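Local coordinates for protein putative mannose-6-phosphate isomerase YvyI (Bacillus subtilis, PDB 1QWR) that probably interconverts D-mannose 6-phosphate and D-fructose 6-phosphate as a zinc-dependent type 1 phosphomannose isomerase, at residues P13-K18 / G39-I44; P84-L89 / E186-S191; I124-N129 / I160-G165; G135-S140 / E154-R159; E235-I240 / A262-D267. All coordinates share one frame; numbering follows the deposited sequence.

Interaction 1: residues P13-K18 / G39-I44. With SO4 (sulfate ion), chain C.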
# COMPACT_ATOMS: atom_id res chain seq x y z
N PRO A 13 10.05 -2.80 -9.69
CA PRO A 13 8.89 -1.90 -9.65
C PRO A 13 8.20 -1.58 -10.99
O PRO A 13 8.83 -1.52 -12.05
CB PRO A 13 9.44 -0.66 -8.97
CG PRO A 13 10.90 -0.66 -9.32
CD PRO A 13 11.28 -2.13 -9.26
N VAL A 14 6.90 -1.35 -10.88
CA VAL A 14 6.02 -0.98 -11.99
C VAL A 14 5.56 0.43 -11.64
O VAL A 14 5.37 0.72 -10.46
CB VAL A 14 4.79 -1.91 -12.02
CG1 VAL A 14 3.78 -1.43 -13.05
CG2 VAL A 14 5.24 -3.33 -12.34
N PHE A 15 5.36 1.30 -12.63
CA PHE A 15 4.93 2.67 -12.31
C PHE A 15 3.65 3.10 -13.00
O PHE A 15 3.32 2.62 -14.09
CB PHE A 15 6.06 3.66 -12.65
CG PHE A 15 7.31 3.44 -11.84
CD1 PHE A 15 7.43 3.96 -10.56
CD2 PHE A 15 8.35 2.68 -12.35
CE1 PHE A 15 8.57 3.70 -9.77
CE2 PHE A 15 9.48 2.41 -11.59
CZ PHE A 15 9.60 2.93 -10.30
N LYS A 16 2.92 4.01 -12.36
CA LYS A 16 1.67 4.51 -12.91
C LYS A 16 1.61 6.03 -12.89
O LYS A 16 1.78 6.64 -11.83
CB LYS A 16 0.46 3.99 -12.13
CG LYS A 16 0.30 2.48 -12.11
CD LYS A 16 0.06 1.92 -13.50
CE LYS A 16 -0.30 0.44 -13.43
NZ LYS A 16 -0.28 -0.19 -14.78
N GLU A 17 1.37 6.64 -14.04
CA GLU A 17 1.22 8.09 -14.11
C GLU A 17 -0.10 8.51 -13.47
O GLU A 17 -1.10 7.79 -13.54
CB GLU A 17 1.23 8.55 -15.57
CG GLU A 17 2.56 8.45 -16.24
CD GLU A 17 2.50 8.79 -17.72
OE1 GLU A 17 1.88 9.82 -18.08
OE2 GLU A 17 3.07 8.02 -18.52
N LYS A 18 -0.11 9.69 -12.84
CA LYS A 18 -1.30 10.21 -12.19
C LYS A 18 -1.29 11.72 -12.32
O LYS A 18 -0.22 12.35 -12.23
CB LYS A 18 -1.31 9.84 -10.71
CG LYS A 18 -1.57 8.37 -10.41
CD LYS A 18 -3.06 8.04 -10.57
CE LYS A 18 -3.32 6.56 -10.27
NZ LYS A 18 -4.78 6.21 -10.26
N GLY A 39 2.53 9.08 -10.02
CA GLY A 39 1.96 9.03 -8.69
C GLY A 39 2.13 7.72 -7.95
O GLY A 39 2.21 7.72 -6.72
N GLU A 40 2.22 6.61 -8.68
CA GLU A 40 2.32 5.33 -7.97
C GLU A 40 3.42 4.39 -8.43
O GLU A 40 3.73 4.28 -9.61
CB GLU A 40 0.98 4.57 -8.06
CG GLU A 40 -0.28 5.41 -7.80
CD GLU A 40 -1.57 4.59 -7.65
OE1 GLU A 40 -1.62 3.42 -8.10
OE2 GLU A 40 -2.56 5.12 -7.09
N CYS A 41 4.03 3.73 -7.45
CA CYS A 41 5.00 2.69 -7.70
C CYS A 41 4.31 1.43 -7.15
O CYS A 41 4.07 1.34 -5.95
CB CYS A 41 6.29 2.91 -6.90
SG CYS A 41 7.42 1.49 -6.99
N TRP A 42 3.93 0.51 -8.04
CA TRP A 42 3.32 -0.77 -7.65
C TRP A 42 4.58 -1.60 -7.36
O TRP A 42 5.24 -2.13 -8.27
CB TRP A 42 2.48 -1.31 -8.82
CG TRP A 42 1.22 -0.49 -9.02
CD1 TRP A 42 1.01 0.82 -8.66
CD2 TRP A 42 -0.01 -0.93 -9.63
NE1 TRP A 42 -0.27 1.21 -9.00
CE2 TRP A 42 -0.91 0.16 -9.60
CE3 TRP A 42 -0.42 -2.14 -10.20
CZ2 TRP A 42 -2.21 0.07 -10.12
CZ3 TRP A 42 -1.72 -2.23 -10.72
CH2 TRP A 42 -2.59 -1.13 -10.67
N ALA A 43 4.91 -1.66 -6.07
CA ALA A 43 6.13 -2.26 -5.53
C ALA A 43 6.14 -3.77 -5.33
O ALA A 43 7.10 -4.45 -5.69
CB ALA A 43 6.47 -1.53 -4.21
N ILE A 44 5.11 -4.29 -4.69
CA ILE A 44 4.98 -5.75 -4.58
C ILE A 44 3.57 -5.92 -5.16
O ILE A 44 2.57 -5.59 -4.53
CB ILE A 44 5.05 -6.26 -3.13
CG1 ILE A 44 6.46 -6.00 -2.55
CG2 ILE A 44 4.79 -7.79 -3.12
CD1 ILE A 44 6.56 -4.75 -1.63
S SO4 C . -6.96 8.25 -7.49
O1 SO4 C . -7.42 9.62 -7.16
O2 SO4 C . -5.98 8.30 -8.58
O3 SO4 C . -8.11 7.41 -7.88
O4 SO4 C . -6.32 7.67 -6.30
O HOH W 1 -4.73 3.89 -8.14
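Lys-16 lays its chain over one face of the Trp-42 indole, acting as hydrocarbon and cation at once. Its CE stands 3.7 Å from the centroid of the six-membered ring, almost on the ring normal, a CH-pi contact, and NZ is a cation-pi partner at 4.8 Å from the same centroid. The bend at chi2 (-64°) folds the chain back across the ring, while NZ also reaches Lys-49 O. In the ring plane, Trp-42 NE1 gives a 2.7 Å hydrogen bond to the anti lone pair of Glu-40 OE1, which also forms a salt bridge with Lys-88; together they would help hold the carboxylate's rotation. Glu-40 OE2 accepts a hydrogen bond from a water, which accepts one from Lys-18 NZ, and that ammonium binds sulfate O2 at 2.9 Å. An antiparallel ladder carries these side chains, with a classic beta bulge, Gly-39 and Glu-40 both facing Lys-16. A leucine in place of Trp-42 would probably leave Glu-40 OE1 without its indole donor and Lys-16 without an aromatic face. The sulfate, probably from the crystallisation liquor, is also hydrogen-bonded to Arg-196, probably catalytic, so this ladder presents Lys-18 to an anion pocket that may bind the substrate phosphate.

Interaction 2: residues P84-L89 / E186-S191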
# COMPACT_ATOMS: atom_id res chain seq x y z
N PRO A 84 -2.78 -12.34 -2.35
CA PRO A 84 -3.70 -11.44 -1.68
C PRO A 84 -3.51 -9.95 -1.50
O PRO A 84 -4.50 -9.23 -1.29
CB PRO A 84 -3.91 -12.13 -0.33
CG PRO A 84 -2.54 -12.64 -0.02
CD PRO A 84 -2.07 -13.21 -1.39
N LEU A 85 -2.27 -9.50 -1.56
CA LEU A 85 -2.00 -8.10 -1.31
C LEU A 85 -1.37 -7.33 -2.45
O LEU A 85 -0.99 -7.89 -3.48
CB LEU A 85 -1.11 -8.02 -0.05
CG LEU A 85 -1.68 -8.65 1.24
CD1 LEU A 85 -0.62 -8.61 2.35
CD2 LEU A 85 -2.92 -7.89 1.70
N LEU A 86 -1.25 -6.02 -2.23
CA LEU A 86 -0.64 -5.12 -3.19
C LEU A 86 0.00 -4.00 -2.38
O LEU A 86 -0.65 -3.40 -1.52
CB LEU A 86 -1.69 -4.57 -4.14
CG LEU A 86 -1.36 -3.35 -5.00
CD1 LEU A 86 -0.19 -3.67 -5.94
CD2 LEU A 86 -2.63 -2.99 -5.81
N THR A 87 1.29 -3.75 -2.62
CA THR A 87 2.00 -2.71 -1.89
C THR A 87 2.49 -1.66 -2.86
O THR A 87 3.12 -1.98 -3.88
CB THR A 87 3.23 -3.29 -1.16
OG1 THR A 87 2.81 -4.36 -0.30
CG2 THR A 87 3.92 -2.22 -0.35
N LYS A 88 2.24 -0.40 -2.52
CA LYS A 88 2.66 0.72 -3.36
C LYS A 88 3.35 1.82 -2.58
O LYS A 88 3.17 1.95 -1.36
CB LYS A 88 1.44 1.40 -3.99
CG LYS A 88 0.55 0.51 -4.83
CD LYS A 88 -0.66 1.35 -5.28
CE LYS A 88 -1.73 0.52 -5.98
NZ LYS A 88 -2.82 1.44 -6.43
N LEU A 89 4.15 2.59 -3.31
CA LEU A 89 4.78 3.82 -2.80
C LEU A 89 4.00 4.89 -3.57
O LEU A 89 3.88 4.81 -4.82
CB LEU A 89 6.27 3.89 -3.16
CG LEU A 89 7.18 3.14 -2.19
CD1 LEU A 89 8.62 3.15 -2.75
CD2 LEU A 89 7.14 3.81 -0.79
N GLU A 186 1.61 2.35 0.95
CA GLU A 186 0.25 1.86 1.03
C GLU A 186 0.18 0.34 0.87
O GLU A 186 0.61 -0.20 -0.14
CB GLU A 186 -0.57 2.52 -0.07
CG GLU A 186 -2.08 2.28 -0.02
CD GLU A 186 -2.76 2.97 -1.18
OE1 GLU A 186 -2.45 2.61 -2.33
OE2 GLU A 186 -3.59 3.89 -0.95
N THR A 187 -0.36 -0.33 1.88
CA THR A 187 -0.49 -1.79 1.79
C THR A 187 -1.99 -2.04 1.63
O THR A 187 -2.78 -1.52 2.40
CB THR A 187 0.09 -2.47 3.06
OG1 THR A 187 1.49 -2.13 3.17
CG2 THR A 187 -0.02 -4.00 2.95
N GLN A 188 -2.37 -2.79 0.61
CA GLN A 188 -3.80 -3.01 0.35
C GLN A 188 -4.09 -4.42 -0.18
O GLN A 188 -3.16 -5.19 -0.43
CB GLN A 188 -4.25 -1.95 -0.67
CG GLN A 188 -3.64 -2.13 -2.07
CD GLN A 188 -3.15 -0.80 -2.69
OE1 GLN A 188 -2.06 -0.31 -2.37
NE2 GLN A 188 -3.97 -0.23 -3.55
N GLN A 189 -5.36 -4.77 -0.31
CA GLN A 189 -5.68 -6.07 -0.89
C GLN A 189 -5.33 -5.89 -2.36
O GLN A 189 -5.28 -4.77 -2.86
CB GLN A 189 -7.18 -6.37 -0.82
CG GLN A 189 -7.70 -6.54 0.58
CD GLN A 189 -9.15 -6.92 0.57
OE1 GLN A 189 -9.51 -8.08 0.31
NE2 GLN A 189 -10.01 -5.95 0.80
N ASN A 190 -5.11 -7.02 -3.04
CA ASN A 190 -4.77 -7.06 -4.48
C ASN A 190 -6.04 -6.73 -5.30
O ASN A 190 -6.83 -7.59 -5.68
CB ASN A 190 -4.25 -8.47 -4.78
CG ASN A 190 -3.97 -8.69 -6.26
OD1 ASN A 190 -3.88 -7.74 -7.05
ND2 ASN A 190 -3.80 -9.95 -6.63
N SER A 191 -6.23 -5.44 -5.54
CA SER A 191 -7.44 -4.96 -6.19
C SER A 191 -7.20 -3.57 -6.74
O SER A 191 -6.30 -2.87 -6.26
CB SER A 191 -8.57 -4.91 -5.13
OG SER A 191 -9.65 -4.06 -5.50
O HOH W 2 3.32 -4.01 2.38
O HOH W 3 -4.82 -0.54 -7.30
O HOH W 4 -3.91 2.99 -4.53
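Leu-86 and Gln-188 lie side by side on one face of the antiparallel ladder that joins strands 85-92 and 182-189 in the cupin-family catalytic region, Leu-86 CB 3.7 Å from Gln-188 CG. They form a hydrogen-bonded pair: Gln-188 N points nearly along the C=O axis of Leu-86, and Leu-86 N bonds to Gln-188 O. Lys-88 and Glu-186 make the next such pair, with Lys-88 N to Glu-186 O at 2.9 Å and 168°. This is the close-fitting part, where Lys-88 crosses the Gln-188 side chain at about a right angle.

The polar ends are joined more loosely, through water. Extended beyond CG, Lys-88 carries NZ to a water 2.7 Å away, which donates to Glu-186 OE1; the two charged atoms stay 4.3 Å apart. A second water links Lys-88 NZ to Ser-191 O, and the ammonium's direct salt bridge goes to Glu-40. On the other face a water joins Thr-87 OG1 to Thr-187 OG1. Glu-186, whose OE2 accepts from Trp-121, comes to about 4 Å from the zinc ion by its nearest side-chain atom. A buried ammonium beside two carboxylates would be expected to temper the negative charge gathered near the metal.

Interaction 3: residues I124-N129 / I160-G165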
# COMPACT_ATOMS: atom_id res chain seq x y z
N ILE A 124 5.42 8.05 5.22
CA ILE A 124 6.86 8.09 5.27
C ILE A 124 7.30 9.53 5.52
O ILE A 124 8.13 9.79 6.40
CB ILE A 124 7.50 7.61 3.93
CG1 ILE A 124 7.11 6.14 3.66
CG2 ILE A 124 9.02 7.69 4.04
CD1 ILE A 124 7.31 5.71 2.19
N ASP A 125 6.74 10.47 4.77
CA ASP A 125 7.09 11.88 4.93
C ASP A 125 5.91 12.71 4.42
O ASP A 125 5.05 12.22 3.69
CB ASP A 125 8.34 12.20 4.11
CG ASP A 125 9.03 13.50 4.54
OD1 ASP A 125 8.56 14.16 5.49
OD2 ASP A 125 10.05 13.85 3.92
N CYS A 126 5.87 13.97 4.82
CA CYS A 126 4.79 14.84 4.39
C CYS A 126 5.13 16.25 4.80
O CYS A 126 5.98 16.47 5.67
CB CYS A 126 3.45 14.41 5.03
SG CYS A 126 3.27 14.61 6.83
N LYS A 127 4.47 17.21 4.17
CA LYS A 127 4.71 18.61 4.49
C LYS A 127 4.09 18.94 5.84
O LYS A 127 3.17 18.25 6.31
CB LYS A 127 4.13 19.53 3.41
CG LYS A 127 2.62 19.44 3.25
CD LYS A 127 2.13 20.49 2.26
CE LYS A 127 0.65 20.32 1.96
NZ LYS A 127 0.16 21.42 1.06
N GLU A 128 4.59 20.00 6.45
CA GLU A 128 4.13 20.45 7.75
C GLU A 128 2.61 20.54 7.93
O GLU A 128 2.09 20.09 8.95
CB GLU A 128 4.77 21.81 8.09
CG GLU A 128 4.25 22.46 9.39
CD GLU A 128 2.96 23.25 9.20
OE1 GLU A 128 2.97 24.23 8.42
OE2 GLU A 128 1.93 22.89 9.82
N ASN A 129 1.89 21.09 6.97
CA ASN A 129 0.43 21.22 7.13
C ASN A 129 -0.38 20.16 6.37
O ASN A 129 -1.54 20.40 6.01
CB ASN A 129 -0.03 22.61 6.69
CG ASN A 129 0.25 22.88 5.23
OD1 ASN A 129 0.42 21.95 4.44
ND2 ASN A 129 0.28 24.15 4.86
N ILE A 160 -8.09 14.88 8.84
CA ILE A 160 -7.16 14.55 9.91
C ILE A 160 -5.80 15.11 9.55
O ILE A 160 -5.33 14.93 8.43
CB ILE A 160 -7.04 13.03 10.09
CG1 ILE A 160 -8.40 12.43 10.44
CG2 ILE A 160 -6.01 12.72 11.18
CD1 ILE A 160 -8.38 10.91 10.66
N LYS A 161 -5.19 15.79 10.51
CA LYS A 161 -3.87 16.39 10.32
C LYS A 161 -2.86 15.27 10.51
O LYS A 161 -2.90 14.56 11.51
CB LYS A 161 -3.63 17.49 11.36
CG LYS A 161 -2.81 18.64 10.82
CD LYS A 161 -1.49 18.13 10.25
CE LYS A 161 -0.78 19.21 9.48
NZ LYS A 161 0.28 18.60 8.63
N ILE A 162 -1.95 15.12 9.56
CA ILE A 162 -0.96 14.04 9.63
C ILE A 162 0.48 14.51 9.75
O ILE A 162 0.80 15.65 9.45
CB ILE A 162 -1.05 13.14 8.38
CG1 ILE A 162 -0.68 13.96 7.14
CG2 ILE A 162 -2.46 12.57 8.25
CD1 ILE A 162 -0.42 13.11 5.88
N LYS A 163 1.35 13.59 10.17
CA LYS A 163 2.77 13.87 10.32
C LYS A 163 3.56 12.61 9.95
O LYS A 163 3.01 11.51 9.92
CB LYS A 163 3.08 14.28 11.77
CG LYS A 163 2.88 13.17 12.80
CD LYS A 163 3.10 13.70 14.23
CE LYS A 163 2.76 12.64 15.28
NZ LYS A 163 3.92 11.75 15.58
N PRO A 164 4.87 12.75 9.68
CA PRO A 164 5.66 11.56 9.32
C PRO A 164 5.60 10.51 10.42
O PRO A 164 5.64 10.84 11.61
CB PRO A 164 7.07 12.12 9.13
CG PRO A 164 6.81 13.55 8.71
CD PRO A 164 5.68 13.97 9.61
N GLY A 165 5.51 9.24 10.04
CA GLY A 165 5.45 8.19 11.03
C GLY A 165 4.03 7.74 11.36
O GLY A 165 3.86 6.69 11.97
O HOH W 5 3.11 17.22 9.74
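Ile-162 O is met by two groups: Cys-126 SG touches it at 3.7 Å, and a water donates to it at 2.8 Å. The same water also donates to Glu-128 O at 3.1 Å, so that a solvent molecule spans two loops where their backbones diverge. Lys-161 bends at chi2 and brings its ammonium into the same neighbourhood, but the place of NZ is doubtful in the model and little can rest on its individual bonds.

Further along, the contact turns apolar. Cys-126 SG packs against residues 162-164 of the other segment, 3.6 Å from Lys-163 CA and 3.7 Å from Pro-164 CD, with Ile-162 CG1 slightly farther away. It gets there because chi1 of 67° sets the sulfur between the backbone N and the carbonyl carbon. The Pro-164 ring continues the packing: CB rests on Ile-124 O, while CG meets Asp-125 OD1 at 3.7 Å. That oxygen accepts from Cys-126 N at 2.8 Å, met from above the carboxylate plane, and OD2 forms a salt bridge with Arg-28. An asparagine replacing Asp-125 would probably weaken the grip on Arg-28, leaving the guanidinium without its full countercharge.

Asp-125 also belongs to a classic beta bulge, with Ile-124, opposite Leu-183. The contact thus joins the end of strand 119-126 to the loop after strand 157-161, and its chemistry is mixed: an apolar sulfur and proline patch next to a water-bridged carbonyl pair, with Asp-125 tied outward to Arg-28.

Interaction 4: residues G135-S140 / E154-R159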
# COMPACT_ATOMS: atom_id res chain seq x y z
N GLY A 135 -13.42 9.70 6.34
CA GLY A 135 -14.74 9.67 6.92
C GLY A 135 -15.59 10.86 6.51
O GLY A 135 -15.12 11.74 5.79
N HIS A 136 -16.83 10.89 6.99
CA HIS A 136 -17.76 11.96 6.64
C HIS A 136 -18.80 12.16 7.73
O HIS A 136 -18.87 11.39 8.69
CB HIS A 136 -18.46 11.63 5.33
CG HIS A 136 -19.35 10.44 5.44
ND1 HIS A 136 -18.90 9.15 5.24
CD2 HIS A 136 -20.65 10.33 5.81
CE1 HIS A 136 -19.89 8.30 5.49
NE2 HIS A 136 -20.95 9.00 5.84
N THR A 137 -19.64 13.17 7.57
CA THR A 137 -20.65 13.48 8.59
C THR A 137 -22.08 13.05 8.26
O THR A 137 -22.98 13.22 9.10
CB THR A 137 -20.70 14.99 8.86
OG1 THR A 137 -20.98 15.67 7.63
CG2 THR A 137 -19.37 15.48 9.42
N ALA A 138 -22.31 12.52 7.07
CA ALA A 138 -23.66 12.11 6.67
C ALA A 138 -24.22 11.02 7.57
O ALA A 138 -23.54 10.05 7.89
CB ALA A 138 -23.67 11.68 5.23
N ARG A 139 -25.48 11.18 7.96
CA ARG A 139 -26.13 10.24 8.85
C ARG A 139 -26.97 9.20 8.12
O ARG A 139 -27.40 8.20 8.71
CB ARG A 139 -27.00 11.02 9.85
CG ARG A 139 -26.21 11.99 10.72
CD ARG A 139 -27.13 12.88 11.56
NE ARG A 139 -27.87 13.84 10.75
CZ ARG A 139 -28.86 14.60 11.19
NH1 ARG A 139 -29.26 14.51 12.46
NH2 ARG A 139 -29.47 15.46 10.38
N SER A 140 -27.21 9.44 6.84
CA SER A 140 -27.99 8.54 6.01
C SER A 140 -27.49 8.62 4.58
O SER A 140 -26.85 9.60 4.18
CB SER A 140 -29.48 8.90 6.06
OG SER A 140 -29.72 10.09 5.35
N GLU A 154 -17.12 20.81 2.49
CA GLU A 154 -16.71 21.38 3.76
C GLU A 154 -17.49 20.82 4.94
O GLU A 154 -16.92 20.54 6.00
CB GLU A 154 -16.87 22.90 3.72
CG GLU A 154 -16.12 23.60 4.83
CD GLU A 154 -14.68 23.11 4.93
OE1 GLU A 154 -14.03 23.00 3.87
OE2 GLU A 154 -14.20 22.84 6.05
N GLY A 155 -18.79 20.66 4.77
CA GLY A 155 -19.60 20.14 5.86
C GLY A 155 -19.61 18.63 5.90
O GLY A 155 -19.78 18.04 6.97
N LEU A 156 -19.40 18.00 4.75
CA LEU A 156 -19.42 16.54 4.64
C LEU A 156 -18.16 15.81 5.07
O LEU A 156 -18.21 14.91 5.91
CB LEU A 156 -19.74 16.12 3.21
CG LEU A 156 -19.72 14.60 2.99
CD1 LEU A 156 -20.81 13.93 3.84
CD2 LEU A 156 -19.91 14.30 1.51
N LEU A 157 -17.03 16.18 4.47
CA LEU A 157 -15.76 15.50 4.74
C LEU A 157 -15.17 15.74 6.11
O LEU A 157 -15.32 16.81 6.70
CB LEU A 157 -14.73 15.90 3.69
CG LEU A 157 -15.12 15.79 2.22
CD1 LEU A 157 -13.95 16.24 1.37
CD2 LEU A 157 -15.54 14.37 1.88
N ARG A 158 -14.49 14.72 6.62
CA ARG A 158 -13.81 14.82 7.90
C ARG A 158 -12.33 14.80 7.53
O ARG A 158 -11.89 14.04 6.66
CB ARG A 158 -14.17 13.64 8.81
CG ARG A 158 -15.61 13.66 9.31
CD ARG A 158 -15.98 12.38 10.04
NE ARG A 158 -15.20 12.14 11.26
CZ ARG A 158 -15.37 12.79 12.41
NH1 ARG A 158 -16.30 13.73 12.51
NH2 ARG A 158 -14.61 12.48 13.46
N ARG A 159 -11.55 15.65 8.18
CA ARG A 159 -10.13 15.73 7.87
C ARG A 159 -9.26 15.46 9.08
O ARG A 159 -9.65 15.74 10.21
CB ARG A 159 -9.82 17.11 7.28
CG ARG A 159 -10.50 17.37 5.94
CD ARG A 159 -10.36 18.82 5.50
NE ARG A 159 -10.72 19.01 4.09
CZ ARG A 159 -9.87 18.86 3.07
NH1 ARG A 159 -8.60 18.53 3.29
NH2 ARG A 159 -10.29 19.07 1.83
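Thr-137 satisfies two carbonyls at the end of helix 153-156. Its OG1 donates to Gly-155 O at 2.7 Å, and its backbone N donates to Leu-156 O at 2.8 Å, lying in the carbonyl plane. The hydroxyl reaches the helix because chi1 of 58° places it between the backbone N and the carbonyl carbon. Leu-156 O is additionally approached by His-136 CA, a CA-H...O contact of 3.1 Å. Two residues farther on, Arg-158 N bonds to Gly-135 O at 3.2 Å, the donor standing above the carbonyl plane and off its lone pairs.

Not every polar atom is served: His-136 N is buried here without a partner, and the Arg-158 methylenes lie against it, CD coming within 3.5 Å. That same CD approaches His-136 O. Leu-156 supplies the apolar side, its CD1 touching His-136 CB at 3.6 Å and Ala-138 CB at 3.9 Å, with helix 141-149 behind it through Leu-144.

His-136 and Leu-157 form a non-hydrogen-bonded pair of an antiparallel ladder. Two helices link these antiparallel neighbours: strand 131-136 leads into helices 141-149 and 153-156, and strand 157-161 returns alongside it as an edge strand of a three-stranded antiparallel sheet.

Interaction 5: residues E235-I240 / A262-D267. With SO4 (sulfate ion), chain D.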
# COMPACT_ATOMS: atom_id res chain seq x y z
N GLU A 235 8.21 -3.19 20.24
CA GLU A 235 9.10 -3.97 21.07
C GLU A 235 10.48 -3.87 20.48
O GLU A 235 10.63 -3.65 19.27
CB GLU A 235 8.63 -5.42 21.18
CG GLU A 235 8.81 -6.28 19.97
CD GLU A 235 8.39 -7.71 20.26
OE1 GLU A 235 7.22 -7.91 20.61
OE2 GLU A 235 9.23 -8.63 20.16
N SER A 236 11.50 -3.99 21.32
CA SER A 236 12.86 -3.88 20.82
C SER A 236 13.75 -5.01 21.27
O SER A 236 13.62 -5.51 22.40
CB SER A 236 13.51 -2.56 21.27
OG SER A 236 12.90 -1.44 20.67
N ARG A 237 14.66 -5.41 20.40
CA ARG A 237 15.64 -6.42 20.75
C ARG A 237 16.96 -5.90 20.20
O ARG A 237 17.04 -4.76 19.75
CB ARG A 237 15.29 -7.80 20.16
CG ARG A 237 15.36 -7.94 18.66
CD ARG A 237 15.37 -9.43 18.31
NE ARG A 237 15.20 -9.70 16.89
CZ ARG A 237 14.06 -9.59 16.23
NH1 ARG A 237 12.96 -9.20 16.87
NH2 ARG A 237 13.99 -9.87 14.93
N LYS A 238 18.00 -6.73 20.23
CA LYS A 238 19.29 -6.27 19.75
C LYS A 238 19.20 -5.82 18.29
O LYS A 238 18.65 -6.54 17.45
CB LYS A 238 20.34 -7.37 19.85
CG LYS A 238 21.71 -6.90 19.43
CD LYS A 238 22.73 -8.03 19.44
CE LYS A 238 22.51 -8.96 18.28
NZ LYS A 238 23.68 -9.84 18.08
N GLY A 239 19.71 -4.63 18.02
CA GLY A 239 19.73 -4.08 16.67
C GLY A 239 18.41 -3.69 16.02
O GLY A 239 18.42 -3.18 14.90
N ILE A 240 17.28 -3.87 16.69
CA ILE A 240 16.00 -3.54 16.04
C ILE A 240 14.82 -3.19 16.94
O ILE A 240 14.65 -3.74 18.03
CB ILE A 240 15.56 -4.72 15.11
CG1 ILE A 240 14.27 -4.39 14.35
CG2 ILE A 240 15.40 -6.01 15.93
CD1 ILE A 240 13.88 -5.49 13.30
N ALA A 262 20.66 -7.00 13.56
CA ALA A 262 19.46 -7.61 14.13
C ALA A 262 19.36 -9.07 13.69
O ALA A 262 19.73 -9.41 12.55
CB ALA A 262 18.20 -6.83 13.68
N GLU A 263 18.91 -9.93 14.60
CA GLU A 263 18.74 -11.34 14.29
C GLU A 263 17.25 -11.57 14.05
O GLU A 263 16.41 -11.22 14.89
CB GLU A 263 19.22 -12.21 15.46
CG GLU A 263 20.72 -12.26 15.58
CD GLU A 263 21.15 -12.76 16.93
OE1 GLU A 263 20.87 -13.94 17.24
OE2 GLU A 263 21.77 -11.98 17.69
N MSE A 264 16.94 -12.17 12.90
CA MSE A 264 15.56 -12.39 12.51
C MSE A 264 15.23 -13.82 12.17
O MSE A 264 16.11 -14.64 11.92
CB MSE A 264 15.23 -11.57 11.26
CG MSE A 264 16.07 -10.32 11.07
SE MSE A 264 15.49 -8.88 12.18
CE MSE A 264 13.93 -8.32 11.19
N ALA A 265 13.93 -14.09 12.14
CA ALA A 265 13.38 -15.39 11.80
C ALA A 265 12.20 -15.05 10.91
O ALA A 265 11.62 -13.96 11.04
CB ALA A 265 12.90 -16.10 13.03
N GLN A 266 11.87 -15.94 9.99
CA GLN A 266 10.74 -15.74 9.08
C GLN A 266 9.78 -16.84 9.49
O GLN A 266 9.89 -17.97 9.01
CB GLN A 266 11.18 -15.94 7.63
CG GLN A 266 10.27 -15.27 6.60
CD GLN A 266 8.82 -15.68 6.78
OE1 GLN A 266 8.12 -15.18 7.66
NE2 GLN A 266 8.38 -16.59 5.95
N ASP A 267 8.86 -16.55 10.40
CA ASP A 267 7.96 -17.60 10.84
C ASP A 267 6.55 -17.50 10.29
O ASP A 267 5.66 -18.19 10.77
CB ASP A 267 7.89 -17.65 12.37
CG ASP A 267 9.22 -18.00 13.01
OD1 ASP A 267 9.82 -19.04 12.64
OD2 ASP A 267 9.66 -17.24 13.89
S SO4 D . 11.56 -11.02 13.08
O1 SO4 D . 10.17 -11.46 12.81
O2 SO4 D . 11.52 -9.73 13.81
O3 SO4 D . 12.27 -12.04 13.87
O4 SO4 D . 12.25 -10.85 11.79
O HOH W 6 18.33 -9.26 17.24
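Arg-237 grips a single carbonyl side-on with two nitrogens: NE and NH2 each lie 2.8 Å from Glu-263 O, and NE sits in the carbonyl plane. Both bonds are bent, with angles near 137°, as must happen when two donors of one guanidinium converge on one atom. The chain runs extended from CG to NE, which carries the flat group across to strand 261-264. Two conformers of this arginine are deposited, and one is described.

Charged groups and the anion follow. Lys-238 NZ makes a salt bridge of 2.9 Å with Glu-263 OE2, meeting that oxygen nearly along its C-O axis; the lysine's bend at chi3 (74°) brings the ammonium within reach. A sulfate ion, probably from the crystallisation liquor, takes a straight bond from Arg-237 NH2 to O2 at 2.7 Å, in the guanidinium plane, and one from the backbone donor Ala-265 N to O3 at 3.2 Å.

The backbone frame is a type II beta turn from Arg-237 to Ile-240, a hairpin linking strands 233-237 and 240-247, with Gly-239 at positive phi. It docks on the edge strand 261-264 of a neighbouring sheet in the C-terminal cupin region. One water spans the gap, donating to Lys-238 O at 2.7 Å and accepting from Glu-263 N.

Apolar contacts complete the interface. Ile-240 CB meets Ala-262 CB at 3.7 Å, and Ile-240 CD1 reaches the methyl CE of the selenomethionine Met-264 at 3.5 Å. Ile-240 CG2 also sits over one face of the Arg-237 guanidinium, with Trp-256 of strand 252-259 touching both Ile-240 and Met-264.

Interactions 1 and 2 are successive strand pairings of one antiparallel array, strand 38-44 lying beside strand 85-92, with Cys-41 N 2.8 Å from Leu-89 O and their centres 11 Å apart. Together they flank the active site: by nearest side-chain atom, Glu-40 is about 7 Å from the zinc ion bound by His-101, Glu-119 and His-176, and Glu-186 about 4 Å. Interaction 3 touches interaction 2 where Ile-124 CD1 packs 3.5 Å from Leu-89 CD2, and it encloses interaction 4 along the chain, sharing strand 157-161. Interaction 5 stands apart from the annotated sites, its centre about 42 Å from that of interaction 4.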